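Long-range contacts in esterase (Staphylococcus aureus subsp. aureus USA300_TCH1516, PDB 3D7R), which probably hydrolyses ester bonds, as a putative esterase of the alpha/beta hydrolase fold: residues 200-205 against 295-300; 218-223 against 266-271; 195-200 against 260-265; 34-39 against 111-116. All coordinates share one frame; numbering follows the deposited sequence.

Interaction 3 is the parallel pairing of strands 195-199 and 259-264. Segments 200-205, 266-271 and 295-300 of interactions 1 and 2 follow strands of this sheet, while 218-223 follows helix 214-219. Ser200 belongs to both 1 and 3. Glu267 of interaction 2 ties into interaction 1 twice: OE2 lies 2.6 Å from Ser200 OG and OE1 2.8 Å from His297 ND1, both probable hydrogen bonds. These loop positions are consistent with the acid and histidine of an alpha/beta hydrolase active site. Interaction 4, centred about 15 Å from the centre of interaction 1, holds one dimethyl sulfoxide between its segments and a second against 34-39; Asp298 OD2 and His115 NE2 approach to 4.2 Å.

Interaction 1. Residues 200-205 against 295-300; sequences SPILDA and MVHDFP
Ser200 and Asp298 are tied by one hydrogen bond: Asp298 N donates to Ser200 OG at 2.9 Å, with an angle of 156° at the hydrogen. The hydroxyl sits beside its own backbone N, opposite the carbonyl carbon (chi1 -69°), and this places it at the Asp298 amide; the same OG is hydrogen-bonded to Glu267, so it links two loops. His297 adds the next contacts. Its ring, with CG anti to the backbone N (chi1 -179°), reaches back until CE1 lies 3.3 Å from Ser200 O and ND1 3.6 Å from Ser200 CB. Ile202 crosses this ring at about a right angle, CG1 being 4.2 Å from His297 CE1. ND1 itself is bonded to Glu267, consistent with the acid and histidine of an alpha/beta hydrolase catalytic triad. His297 and Asp298 are the two central residues of a type II turn from Val296 to Phe299, closed by a weak bond between Phe299 N and Val296 O at 3.2 Å. Around the turn, Met295 and Phe299 pack on helix 305-318 and Val296 on helix 30-33, while Pro201 and Leu203 lean on helix 270-282, beyond the carboxyl-terminal ends of strands 195-199 and 287-292.

Interaction 2. Residues 218-223 against 266-271; sequences EQDAVL and REMTHP
The two backbones come closest where Asp220 CA lies 5.1 Å from Glu267 CA: the end of helix 214-219 is joined to the type I turn Glu267 to His270, which follows strand 259-264 of the alpha/beta hydrolase sheet. Asp220 has CG anti to the backbone N (chi1 -168°), turning its carboxylate to that turn. Its OD1 forms an Asx turn with Val222 N, met nearly along the C-O axis, and an Asx motif with Leu223 N, which comes from above the carboxylate plane. OD2 is left to take Met268 N at 2.8 Å, on its anti side and 24° out of plane. A water bridges Asp220 OD1 and Arg266 O, giving OD1 a third donor. Nearer the surface, Gln219 OE1 hangs over one face of the Arg266 guanidinium, 3.9 Å from Arg266 NE, the two planes turned 60° apart. Deeper in, the selenium of Met268 stands 4.3 Å from Leu223 CB, and Leu223 CD1 meets Thr269 CG2 at 3.7 Å, the side chains crossing at about a right angle.

Interaction 3. Residues 195-200 against 260-265; sequences KLYLIS and YMFGGG
Leu198 holds the middle of this pairing with both its backbone groups: Leu198 N donates to Tyr260 O at 2.9 Å, and Leu198 O accepts from Phe262 N at 2.8 Å. Tyr260 N to Leu196 O, 2.9 Å, and Ser200 N to Phe262 O, 2.7 Å, extend the ladder at its two ends. Between them run CA-H...O contacts, among them Met261 CA to Leu198 O at 3.2 Å. The axes lie 4.7 Å apart at 5°, which makes these adjacent parallel strands in the central sheet of the alpha/beta hydrolase fold, with strand 166-171 bonded along the other edge of 195-199. Tyr197 (chi1 -81°) and Tyr260 both carry CG beside the backbone N, which sends their rings out on one face as an offset stack, planes inclined by 12°. The offset carries Tyr260 CB over the Tyr197 ring, a CH-pi contact, and puts Tyr197 OH above the centre of the Tyr260 ring. Tyr197 OH bonds to Ser317 OG and Tyr260 OH to Glu320 OE2. Phe262 lies alongside Tyr197, CE2 meeting the phenol edge 3.9 Å from Tyr197 CD1. The Lys195 chain slants past Tyr260, CE 3.5 Å from Tyr260 OH, and its NZ bonds to the carbonyls of Ile318 and Glu320.

Interaction 4. Residues 34-39 against 111-116; sequences YLLHNR and PSPFHW. With DMS (dimethyl sulfoxide), chain I; DMS (dimethyl sulfoxide), chain G.
Tyr34 and Phe114 make the aromatic contact, an offset edge-to-face pair: the Phe114 edge is directed at the Tyr34 face, centroids 5.6 Å apart and planes at 62°. Tyr34 CB also presses on Phe114 CE2 at 3.5 Å. Apolar packing continues with Leu36 CD1 against Pro113 CD at 4.0 Å and Ser112 CB over the centre of one Arg39 guanidinium face; a bend at chi3 (78°) turns that group across Ser112, and its NH1 is spent on Gln110 O. Among polar bonds, Ser112 and His115 form a capping box: Ser112 OG takes Phe114 N while His115 ND1 takes Ser112 N at 3.0 Å. One dimethyl sulfoxide, probably from the crystallisation liquor, lies between the segments, its C2 over the Phe114 ring and its oxygen accepting a short 2.5 Å bond from Ser112 OG; a second, against 34-39 alone, accepts from Leu36 N at 2.8 Å. The contact joins the loop after helix 30-33 to the start of helix 113-126, where Trp116 meets strand 84-90 and His115 NE2 bonds to Asp171 of strand 166-171.

Interaction 1. Residues 200-205 against 295-300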
loop_
_atom_site.group_PDB
_atom_site.type_symbol
_atom_site.label_atom_id
_atom_site.label_comp_id
_atom_site.label_asym_id
_atom_site.label_seq_id
_atom_site.Cartn_x
_atom_site.Cartn_y
_atom_site.Cartn_z
ATOM N N SER A 200 -0.063 -0.255 -7.343
ATOM C CA SER A 200 -0.506 -1.641 -7.507
ATOM C C SER A 200 -1.497 -2.075 -6.409
ATOM O O SER A 200 -1.284 -3.128 -5.770
ATOM C CB SER A 200 0.702 -2.598 -7.512
ATOM O OG SER A 200 1.474 -2.423 -8.673
ATOM N N PRO A 201 -2.580 -1.291 -6.195
ATOM C CA PRO A 201 -3.482 -1.617 -5.089
ATOM C C PRO A 201 -4.205 -2.925 -5.384
ATOM O O PRO A 201 -4.547 -3.180 -6.545
ATOM C CB PRO A 201 -4.501 -0.453 -5.091
ATOM C CG PRO A 201 -4.483 0.101 -6.482
ATOM C CD PRO A 201 -3.041 -0.113 -6.970
ATOM N N ILE A 202 -4.418 -3.741 -4.360
ATOM C CA ILE A 202 -5.236 -4.944 -4.510
ATOM C C ILE A 202 -6.673 -4.530 -4.158
ATOM O O ILE A 202 -7.124 -4.679 -3.017
ATOM C CB ILE A 202 -4.712 -6.114 -3.614
ATOM C CG1 ILE A 202 -3.275 -6.494 -3.986
ATOM C CG2 ILE A 202 -5.620 -7.348 -3.737
ATOM C CD1 ILE A 202 -2.608 -7.399 -2.911
ATOM N N LEU A 203 -7.366 -3.962 -5.144
ATOM C CA LEU A 203 -8.670 -3.343 -4.926
ATOM C C LEU A 203 -9.812 -4.297 -4.568
ATOM O O LEU A 203 -10.773 -3.903 -3.898
ATOM C CB LEU A 203 -9.037 -2.478 -6.137
ATOM C CG LEU A 203 -8.038 -1.314 -6.314
ATOM C CD1 LEU A 203 -8.127 -0.688 -7.694
ATOM C CD2 LEU A 203 -8.219 -0.256 -5.225
ATOM N N ASP A 204 -9.704 -5.546 -5.021
ATOM C CA ASP A 204 -10.710 -6.562 -4.752
ATOM C C ASP A 204 -9.946 -7.769 -4.220
ATOM O O ASP A 204 -9.194 -8.388 -4.970
ATOM C CB ASP A 204 -11.460 -6.881 -6.060
ATOM C CG ASP A 204 -12.490 -8.010 -5.924
ATOM O OD1 ASP A 204 -12.632 -8.613 -4.839
ATOM O OD2 ASP A 204 -13.151 -8.303 -6.944
ATOM N N ALA A 205 -10.111 -8.082 -2.932
ATOM C CA ALA A 205 -9.347 -9.159 -2.296
ATOM C C ALA A 205 -9.718 -10.569 -2.778
ATOM O O ALA A 205 -8.989 -11.526 -2.513
ATOM C CB ALA A 205 -9.467 -9.089 -0.774
HETATM N N MSE A 295 5.007 -3.853 -16.881
HETATM C CA MSE A 295 5.472 -3.933 -15.491
HETATM C C MSE A 295 4.734 -4.956 -14.643
HETATM O O MSE A 295 3.544 -5.259 -14.878
HETATM C CB MSE A 295 5.414 -2.559 -14.818
HETATM C CG MSE A 295 6.470 -1.592 -15.328
HETATM SE SE MSE A 295 8.283 -2.262 -15.020
HETATM C CE MSE A 295 8.642 -3.024 -16.753
ATOM N N VAL A 296 5.442 -5.436 -13.617
ATOM C CA VAL A 296 4.949 -6.440 -12.692
ATOM C C VAL A 296 4.287 -5.807 -11.462
ATOM O O VAL A 296 4.355 -4.584 -11.265
ATOM C CB VAL A 296 6.090 -7.424 -12.254
ATOM C CG1 VAL A 296 6.759 -8.078 -13.485
ATOM C CG2 VAL A 296 7.139 -6.735 -11.363
ATOM N N HIS A 297 3.653 -6.645 -10.639
ATOM C CA HIS A 297 3.045 -6.188 -9.385
ATOM C C HIS A 297 4.054 -5.438 -8.523
ATOM O O HIS A 297 5.144 -5.951 -8.268
ATOM C CB HIS A 297 2.494 -7.368 -8.582
ATOM C CG HIS A 297 1.848 -6.954 -7.292
ATOM N ND1 HIS A 297 0.710 -6.175 -7.251
ATOM C CD2 HIS A 297 2.195 -7.185 -6.002
ATOM C CE1 HIS A 297 0.376 -5.954 -5.989
ATOM N NE2 HIS A 297 1.262 -6.554 -5.213
ATOM N N ASP A 298 3.699 -4.219 -8.106
ATOM C CA ASP A 298 4.479 -3.491 -7.099
ATOM C C ASP A 298 5.806 -3.063 -7.700
ATOM O O ASP A 298 6.812 -2.896 -6.970
ATOM C CB ASP A 298 4.736 -4.411 -5.893
ATOM C CG ASP A 298 4.724 -3.680 -4.541
ATOM O OD1 ASP A 298 4.192 -2.566 -4.437
ATOM O OD2 ASP A 298 5.240 -4.267 -3.561
ATOM N N PHE A 299 5.822 -2.857 -9.021
ATOM C CA PHE A 299 7.097 -2.677 -9.739
ATOM C C PHE A 299 8.048 -1.601 -9.174
ATOM O O PHE A 299 9.247 -1.807 -9.234
ATOM C CB PHE A 299 6.899 -2.518 -11.255
ATOM C CG PHE A 299 6.404 -1.164 -11.674
ATOM C CD1 PHE A 299 7.307 -0.117 -11.914
ATOM C CD2 PHE A 299 5.041 -0.938 -11.857
ATOM C CE1 PHE A 299 6.854 1.159 -12.310
ATOM C CE2 PHE A 299 4.562 0.327 -12.246
ATOM C CZ PHE A 299 5.468 1.378 -12.473
ATOM N N PRO A 300 7.526 -0.466 -8.640
ATOM C CA PRO A 300 8.422 0.584 -8.148
ATOM C C PRO A 300 9.382 0.180 -7.015
ATOM O O PRO A 300 10.301 0.945 -6.715
ATOM C CB PRO A 300 7.453 1.673 -7.662
ATOM C CG PRO A 300 6.218 1.465 -8.548
ATOM C CD PRO A 300 6.113 -0.049 -8.490
#

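Interaction 2. Residues 218-223 against 266-271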
loop_
_atom_site.group_PDB
_atom_site.type_symbol
_atom_site.label_atom_id
_atom_site.label_comp_id
_atom_site.label_asym_id
_atom_site.label_seq_id
_atom_site.Cartn_x
_atom_site.Cartn_y
_atom_site.Cartn_z
ATOM N N GLU A 218 -0.826 -16.147 -15.942
ATOM C CA GLU A 218 0.482 -16.661 -16.349
ATOM C C GLU A 218 1.590 -15.597 -16.437
ATOM O O GLU A 218 2.775 -15.939 -16.425
ATOM C CB GLU A 218 0.364 -17.413 -17.695
ATOM C CG GLU A 218 -0.588 -18.619 -17.694
ATOM C CD GLU A 218 -0.230 -19.709 -16.672
ATOM O OE1 GLU A 218 0.892 -19.721 -16.114
ATOM O OE2 GLU A 218 -1.091 -20.569 -16.420
ATOM N N GLN A 219 1.215 -14.324 -16.551
ATOM C CA GLN A 219 2.202 -13.238 -16.520
ATOM C C GLN A 219 2.581 -12.770 -15.110
ATOM O O GLN A 219 3.600 -12.102 -14.933
ATOM C CB GLN A 219 1.725 -12.029 -17.347
ATOM C CG GLN A 219 1.705 -12.257 -18.859
ATOM C CD GLN A 219 3.057 -12.718 -19.418
ATOM O OE1 GLN A 219 4.117 -12.181 -19.070
ATOM N NE2 GLN A 219 3.021 -13.733 -20.279
ATOM N N ASP A 220 1.759 -13.107 -14.117
ATOM C CA ASP A 220 1.943 -12.585 -12.757
ATOM C C ASP A 220 2.677 -13.587 -11.875
ATOM O O ASP A 220 2.080 -14.535 -11.392
ATOM C CB ASP A 220 0.589 -12.239 -12.116
ATOM C CG ASP A 220 0.734 -11.422 -10.834
ATOM O OD1 ASP A 220 1.805 -11.445 -10.194
ATOM O OD2 ASP A 220 -0.224 -10.723 -10.461
ATOM N N ALA A 221 3.964 -13.334 -11.643
ATOM C CA ALA A 221 4.814 -14.221 -10.856
ATOM C C ALA A 221 4.848 -13.810 -9.385
ATOM O O ALA A 221 5.648 -14.329 -8.625
ATOM C CB ALA A 221 6.230 -14.215 -11.444
ATOM N N VAL A 222 3.972 -12.888 -8.978
ATOM C CA VAL A 222 3.955 -12.379 -7.607
ATOM C C VAL A 222 2.652 -12.704 -6.889
ATOM O O VAL A 222 2.664 -13.232 -5.775
ATOM C CB VAL A 222 4.176 -10.851 -7.560
ATOM C CG1 VAL A 222 4.208 -10.337 -6.082
ATOM C CG2 VAL A 222 5.467 -10.478 -8.286
ATOM N N LEU A 223 1.526 -12.365 -7.505
ATOM C CA LEU A 223 0.241 -12.592 -6.841
ATOM C C LEU A 223 -0.264 -14.005 -7.055
ATOM O O LEU A 223 0.015 -14.607 -8.082
ATOM C CB LEU A 223 -0.811 -11.590 -7.323
ATOM C CG LEU A 223 -0.477 -10.145 -6.932
ATOM C CD1 LEU A 223 -1.527 -9.204 -7.506
ATOM C CD2 LEU A 223 -0.381 -9.997 -5.413
ATOM N N ARG A 266 1.157 -6.467 -16.245
ATOM C CA ARG A 266 1.470 -7.874 -15.933
ATOM C C ARG A 266 1.127 -8.298 -14.499
ATOM O O ARG A 266 1.729 -9.236 -13.952
ATOM C CB ARG A 266 2.929 -8.207 -16.281
ATOM C CG ARG A 266 3.163 -8.144 -17.782
ATOM C CD ARG A 266 4.544 -8.610 -18.248
ATOM N NE ARG A 266 4.621 -8.385 -19.701
ATOM C CZ ARG A 266 5.730 -8.418 -20.436
ATOM N NH1 ARG A 266 6.913 -8.676 -19.883
ATOM N NH2 ARG A 266 5.655 -8.182 -21.739
ATOM N N GLU A 267 0.159 -7.624 -13.891
ATOM C CA GLU A 267 -0.306 -8.008 -12.565
ATOM C C GLU A 267 -1.805 -8.285 -12.586
ATOM O O GLU A 267 -2.540 -7.596 -13.283
ATOM C CB GLU A 267 0.056 -6.951 -11.505
ATOM C CG GLU A 267 -0.431 -5.526 -11.782
ATOM C CD GLU A 267 -0.159 -4.577 -10.614
ATOM O OE1 GLU A 267 -0.462 -4.957 -9.468
ATOM O OE2 GLU A 267 0.358 -3.460 -10.834
HETATM N N MSE A 268 -2.243 -9.286 -11.810
HETATM C CA MSE A 268 -3.630 -9.783 -11.854
HETATM C C MSE A 268 -4.654 -8.755 -11.383
HETATM O O MSE A 268 -5.851 -8.937 -11.572
HETATM C CB MSE A 268 -3.769 -11.023 -10.967
HETATM C CG MSE A 268 -3.363 -12.335 -11.596
HETATM SE SE MSE A 268 -3.206 -13.716 -10.163
HETATM C CE MSE A 268 -4.688 -13.203 -9.076
ATOM N N THR A 269 -4.168 -7.699 -10.742
ATOM C CA THR A 269 -4.998 -6.587 -10.244
ATOM C C THR A 269 -5.362 -5.625 -11.342
ATOM O O THR A 269 -6.119 -4.684 -11.109
ATOM C CB THR A 269 -4.238 -5.761 -9.193
ATOM O OG1 THR A 269 -2.935 -5.458 -9.706
ATOM C CG2 THR A 269 -4.070 -6.543 -7.895
ATOM N N HIS A 270 -4.804 -5.830 -12.534
ATOM C CA HIS A 270 -4.956 -4.817 -13.577
ATOM C C HIS A 270 -6.419 -4.592 -14.024
ATOM O O HIS A 270 -6.836 -3.435 -14.132
ATOM C CB HIS A 270 -3.981 -5.031 -14.748
ATOM C CG HIS A 270 -4.049 -3.953 -15.787
ATOM N ND1 HIS A 270 -4.918 -4.005 -16.860
ATOM C CD2 HIS A 270 -3.373 -2.783 -15.908
ATOM C CE1 HIS A 270 -4.766 -2.919 -17.598
ATOM N NE2 HIS A 270 -3.833 -2.165 -17.043
ATOM N N PRO A 271 -7.196 -5.669 -14.296
ATOM C CA PRO A 271 -8.628 -5.433 -14.545
ATOM C C PRO A 271 -9.348 -4.632 -13.459
ATOM O O PRO A 271 -10.132 -3.746 -13.800
ATOM C CB PRO A 271 -9.207 -6.844 -14.628
ATOM C CG PRO A 271 -8.068 -7.645 -15.209
ATOM C CD PRO A 271 -6.863 -7.101 -14.467
HETATM O O HOH W 1 3.485 -9.368 -11.244
#

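Interaction 3. Residues 195-200 against 260-265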
loop_
_atom_site.group_PDB
_atom_site.type_symbol
_atom_site.label_atom_id
_atom_site.label_comp_id
_atom_site.label_asym_id
_atom_site.label_seq_id
_atom_site.Cartn_x
_atom_site.Cartn_y
_atom_site.Cartn_z
ATOM N N LYS A 195 -4.196 14.446 -1.023
ATOM C CA LYS A 195 -4.144 13.536 -2.171
ATOM C C LYS A 195 -4.042 12.106 -1.684
ATOM O O LYS A 195 -3.609 11.868 -0.555
ATOM C CB LYS A 195 -2.936 13.851 -3.082
ATOM C CG LYS A 195 -2.983 15.213 -3.798
ATOM C CD LYS A 195 -1.678 15.463 -4.619
ATOM C CE LYS A 195 -1.768 16.803 -5.384
ATOM N NZ LYS A 195 -1.409 17.939 -4.469
ATOM N N LEU A 196 -4.419 11.158 -2.548
ATOM C CA LEU A 196 -4.298 9.715 -2.254
ATOM C C LEU A 196 -3.527 8.999 -3.368
ATOM O O LEU A 196 -3.901 9.102 -4.548
ATOM C CB LEU A 196 -5.685 9.062 -2.088
ATOM C CG LEU A 196 -5.731 7.522 -1.930
ATOM C CD1 LEU A 196 -4.921 7.085 -0.687
ATOM C CD2 LEU A 196 -7.195 7.055 -1.839
ATOM N N TYR A 197 -2.449 8.299 -2.998
ATOM C CA TYR A 197 -1.589 7.607 -3.983
ATOM C C TYR A 197 -1.730 6.107 -3.805
ATOM O O TYR A 197 -1.633 5.607 -2.682
ATOM C CB TYR A 197 -0.114 8.037 -3.841
ATOM C CG TYR A 197 0.177 9.351 -4.518
ATOM C CD1 TYR A 197 0.790 9.399 -5.778
ATOM C CD2 TYR A 197 -0.183 10.557 -3.904
ATOM C CE1 TYR A 197 1.025 10.635 -6.416
ATOM C CE2 TYR A 197 0.058 11.793 -4.523
ATOM C CZ TYR A 197 0.661 11.815 -5.775
ATOM O OH TYR A 197 0.867 13.030 -6.377
ATOM N N LEU A 198 -1.978 5.399 -4.908
ATOM C CA LEU A 198 -2.156 3.948 -4.870
ATOM C C LEU A 198 -1.156 3.297 -5.801
ATOM O O LEU A 198 -1.144 3.591 -7.003
ATOM C CB LEU A 198 -3.583 3.575 -5.298
ATOM C CG LEU A 198 -4.767 4.214 -4.550
ATOM C CD1 LEU A 198 -6.107 3.654 -5.078
ATOM C CD2 LEU A 198 -4.664 3.983 -3.040
ATOM N N ILE A 199 -0.304 2.429 -5.263
ATOM C CA ILE A 199 0.677 1.708 -6.085
ATOM C C ILE A 199 0.300 0.217 -6.153
ATOM O O ILE A 199 0.328 -0.495 -5.142
ATOM C CB ILE A 199 2.144 1.878 -5.560
ATOM C CG1 ILE A 199 2.544 3.359 -5.490
ATOM C CG2 ILE A 199 3.142 1.054 -6.419
ATOM C CD1 ILE A 199 3.728 3.658 -4.543
ATOM N N SER A 200 -0.063 -0.255 -7.343
ATOM C CA SER A 200 -0.506 -1.641 -7.507
ATOM C C SER A 200 -1.497 -2.075 -6.409
ATOM O O SER A 200 -1.284 -3.128 -5.770
ATOM C CB SER A 200 0.702 -2.598 -7.512
ATOM O OG SER A 200 1.474 -2.423 -8.673
ATOM N N TYR A 260 -4.143 9.180 -7.427
ATOM C CA TYR A 260 -3.060 8.987 -8.392
ATOM C C TYR A 260 -2.688 7.554 -8.251
ATOM O O TYR A 260 -2.332 7.125 -7.162
ATOM C CB TYR A 260 -1.855 9.876 -8.045
ATOM C CG TYR A 260 -2.241 11.335 -8.013
ATOM C CD1 TYR A 260 -1.954 12.159 -9.096
ATOM C CD2 TYR A 260 -2.954 11.875 -6.929
ATOM C CE1 TYR A 260 -2.346 13.502 -9.104
ATOM C CE2 TYR A 260 -3.339 13.233 -6.926
ATOM C CZ TYR A 260 -3.028 14.025 -8.024
ATOM O OH TYR A 260 -3.391 15.359 -8.065
HETATM N N MSE A 261 -2.818 6.789 -9.323
HETATM C CA MSE A 261 -2.629 5.337 -9.231
HETATM C C MSE A 261 -1.555 4.888 -10.198
HETATM O O MSE A 261 -1.473 5.403 -11.338
HETATM C CB MSE A 261 -3.956 4.608 -9.521
HETATM C CG MSE A 261 -3.877 3.080 -9.443
HETATM SE SE MSE A 261 -5.664 2.336 -9.412
HETATM C CE MSE A 261 -6.293 2.853 -11.194
ATOM N N PHE A 262 -0.747 3.934 -9.748
ATOM C CA PHE A 262 0.348 3.367 -10.532
ATOM C C PHE A 262 0.174 1.860 -10.559
ATOM O O PHE A 262 -0.124 1.244 -9.536
ATOM C CB PHE A 262 1.717 3.712 -9.904
ATOM C CG PHE A 262 2.018 5.169 -9.918
ATOM C CD1 PHE A 262 2.819 5.704 -10.920
ATOM C CD2 PHE A 262 1.447 6.029 -8.964
ATOM C CE1 PHE A 262 3.075 7.078 -10.974
ATOM C CE2 PHE A 262 1.699 7.397 -8.996
ATOM C CZ PHE A 262 2.509 7.926 -10.014
ATOM N N GLY A 263 0.338 1.266 -11.732
ATOM C CA GLY A 263 0.242 -0.175 -11.832
ATOM C C GLY A 263 0.841 -0.681 -13.109
ATOM O O GLY A 263 1.217 0.114 -13.964
ATOM N N GLY A 264 0.942 -2.009 -13.218
ATOM C CA GLY A 264 1.502 -2.668 -14.411
ATOM C C GLY A 264 0.482 -3.534 -15.105
ATOM O O GLY A 264 -0.500 -3.965 -14.484
ATOM N N GLY A 265 0.702 -3.789 -16.395
ATOM C CA GLY A 265 -0.183 -4.650 -17.180
ATOM C C GLY A 265 0.057 -6.136 -16.926
ATOM O O GLY A 265 -0.757 -6.972 -17.329
#

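Interaction 4. Residues 34-39 against 111-116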
loop_
_atom_site.group_PDB
_atom_site.type_symbol
_atom_site.label_atom_id
_atom_site.label_comp_id
_atom_site.label_asym_id
_atom_site.label_seq_id
_atom_site.Cartn_x
_atom_site.Cartn_y
_atom_site.Cartn_z
ATOM N N TYR A 34 15.389 -10.450 -7.950
ATOM C CA TYR A 34 15.328 -9.884 -6.604
ATOM C C TYR A 34 14.434 -10.661 -5.635
ATOM O O TYR A 34 14.043 -10.129 -4.591
ATOM C CB TYR A 34 14.920 -8.414 -6.683
ATOM C CG TYR A 34 15.897 -7.612 -7.498
ATOM C CD1 TYR A 34 17.171 -7.317 -6.996
ATOM C CD2 TYR A 34 15.568 -7.173 -8.787
ATOM C CE1 TYR A 34 18.094 -6.595 -7.750
ATOM C CE2 TYR A 34 16.489 -6.437 -9.557
ATOM C CZ TYR A 34 17.745 -6.158 -9.027
ATOM O OH TYR A 34 18.657 -5.438 -9.760
ATOM N N LEU A 35 14.177 -11.931 -5.963
ATOM C CA LEU A 35 13.266 -12.798 -5.208
ATOM C C LEU A 35 13.627 -12.925 -3.738
ATOM O O LEU A 35 14.782 -13.186 -3.395
ATOM C CB LEU A 35 13.238 -14.201 -5.826
ATOM C CG LEU A 35 12.225 -15.208 -5.282
ATOM C CD1 LEU A 35 10.790 -14.711 -5.557
ATOM C CD2 LEU A 35 12.461 -16.565 -5.926
ATOM N N LEU A 36 12.628 -12.753 -2.874
ATOM C CA LEU A 36 12.763 -13.154 -1.486
ATOM C C LEU A 36 11.737 -14.256 -1.200
ATOM O O LEU A 36 10.520 -14.010 -1.240
ATOM C CB LEU A 36 12.571 -11.956 -0.553
ATOM C CG LEU A 36 13.689 -10.916 -0.354
ATOM C CD1 LEU A 36 13.185 -9.815 0.594
ATOM C CD2 LEU A 36 15.011 -11.513 0.192
ATOM N N HIS A 37 12.225 -15.472 -0.954
ATOM C CA HIS A 37 11.359 -16.618 -0.674
ATOM C C HIS A 37 10.464 -16.366 0.535
ATOM O O HIS A 37 9.303 -16.779 0.542
ATOM C CB HIS A 37 12.177 -17.905 -0.431
ATOM C CG HIS A 37 12.674 -18.561 -1.683
ATOM N ND1 HIS A 37 14.018 -18.741 -1.947
ATOM C CD2 HIS A 37 12.010 -19.099 -2.738
ATOM C CE1 HIS A 37 14.161 -19.348 -3.114
ATOM N NE2 HIS A 37 12.957 -19.581 -3.612
ATOM N N ASN A 38 10.997 -15.674 1.548
ATOM C CA ASN A 38 10.217 -15.397 2.763
ATOM C C ASN A 38 9.094 -14.362 2.570
ATOM O O ASN A 38 8.409 -13.991 3.524
ATOM C CB ASN A 38 11.130 -15.048 3.970
ATOM C CG ASN A 38 11.936 -13.744 3.787
ATOM O OD1 ASN A 38 11.608 -12.884 2.966
ATOM N ND2 ASN A 38 13.007 -13.601 4.581
ATOM N N ARG A 39 8.926 -13.881 1.343
ATOM C CA ARG A 39 7.812 -12.989 1.038
ATOM C C ARG A 39 6.843 -13.630 0.036
ATOM O O ARG A 39 5.848 -13.014 -0.370
ATOM C CB ARG A 39 8.323 -11.652 0.489
ATOM C CG ARG A 39 9.156 -10.834 1.479
ATOM C CD ARG A 39 9.395 -9.411 0.956
ATOM N NE ARG A 39 8.209 -8.578 1.134
ATOM C CZ ARG A 39 7.818 -8.063 2.301
ATOM N NH1 ARG A 39 8.520 -8.299 3.401
ATOM N NH2 ARG A 39 6.720 -7.312 2.368
ATOM N N PRO A 111 7.541 -4.632 6.363
ATOM C CA PRO A 111 8.176 -4.031 5.195
ATOM C C PRO A 111 9.397 -4.790 4.679
ATOM O O PRO A 111 10.216 -5.292 5.454
ATOM C CB PRO A 111 8.588 -2.636 5.682
ATOM C CG PRO A 111 7.644 -2.344 6.800
ATOM C CD PRO A 111 7.469 -3.676 7.484
ATOM N N SER A 112 9.484 -4.852 3.356
ATOM C CA SER A 112 10.622 -5.394 2.637
ATOM C C SER A 112 11.791 -4.440 2.777
ATOM O O SER A 112 11.574 -3.252 2.944
ATOM C CB SER A 112 10.233 -5.476 1.158
ATOM O OG SER A 112 11.345 -5.814 0.385
ATOM N N PRO A 113 13.039 -4.942 2.673
ATOM C CA PRO A 113 14.173 -4.022 2.574
ATOM C C PRO A 113 14.057 -3.097 1.358
ATOM O O PRO A 113 14.593 -1.980 1.388
ATOM C CB PRO A 113 15.384 -4.959 2.424
ATOM C CG PRO A 113 14.814 -6.272 2.022
ATOM C CD PRO A 113 13.470 -6.353 2.648
ATOM N N PHE A 114 13.361 -3.555 0.312
ATOM C CA PHE A 114 13.088 -2.760 -0.886
ATOM C C PHE A 114 12.047 -1.669 -0.611
ATOM O O PHE A 114 12.009 -0.647 -1.319
ATOM C CB PHE A 114 12.588 -3.661 -2.037
ATOM C CG PHE A 114 13.681 -4.424 -2.755
ATOM C CD1 PHE A 114 14.896 -4.725 -2.130
ATOM C CD2 PHE A 114 13.496 -4.848 -4.061
ATOM C CE1 PHE A 114 15.916 -5.430 -2.814
ATOM C CE2 PHE A 114 14.501 -5.568 -4.739
ATOM C CZ PHE A 114 15.710 -5.849 -4.109
ATOM N N HIS A 115 11.182 -1.890 0.383
ATOM C CA HIS A 115 10.276 -0.834 0.841
ATOM C C HIS A 115 11.083 0.277 1.501
ATOM O O HIS A 115 10.814 1.450 1.284
ATOM C CB HIS A 115 9.237 -1.351 1.843
ATOM C CG HIS A 115 8.048 -2.029 1.223
ATOM N ND1 HIS A 115 7.648 -3.301 1.581
ATOM C CD2 HIS A 115 7.148 -1.598 0.307
ATOM C CE1 HIS A 115 6.573 -3.637 0.888
ATOM N NE2 HIS A 115 6.244 -2.616 0.114
ATOM N N TRP A 116 12.065 -0.092 2.320
ATOM C CA TRP A 116 12.927 0.908 2.943
ATOM C C TRP A 116 13.567 1.778 1.875
ATOM O O TRP A 116 13.574 3.012 1.963
ATOM C CB TRP A 116 13.987 0.216 3.802
ATOM C CG TRP A 116 13.415 -0.144 5.138
ATOM C CD1 TRP A 116 12.604 -1.214 5.442
ATOM C CD2 TRP A 116 13.559 0.605 6.343
ATOM N NE1 TRP A 116 12.269 -1.179 6.776
ATOM C CE2 TRP A 116 12.827 -0.066 7.346
ATOM C CE3 TRP A 116 14.243 1.770 6.675
ATOM C CZ2 TRP A 116 12.770 0.395 8.661
ATOM C CZ3 TRP A 116 14.164 2.239 7.976
ATOM C CH2 TRP A 116 13.438 1.550 8.954
HETATM S S DMS I . 11.538 -8.275 -2.597
HETATM O O DMS I . 10.609 -7.024 -1.735
HETATM C C1 DMS I . 11.509 -7.855 -4.362
HETATM C C2 DMS I . 13.311 -8.046 -2.282
HETATM S S DMS G . 8.953 -11.356 -3.347
HETATM O O DMS G . 10.522 -11.431 -4.178
HETATM C C1 DMS G . 7.753 -10.495 -4.407
HETATM C C2 DMS G . 8.231 -13.015 -3.352
#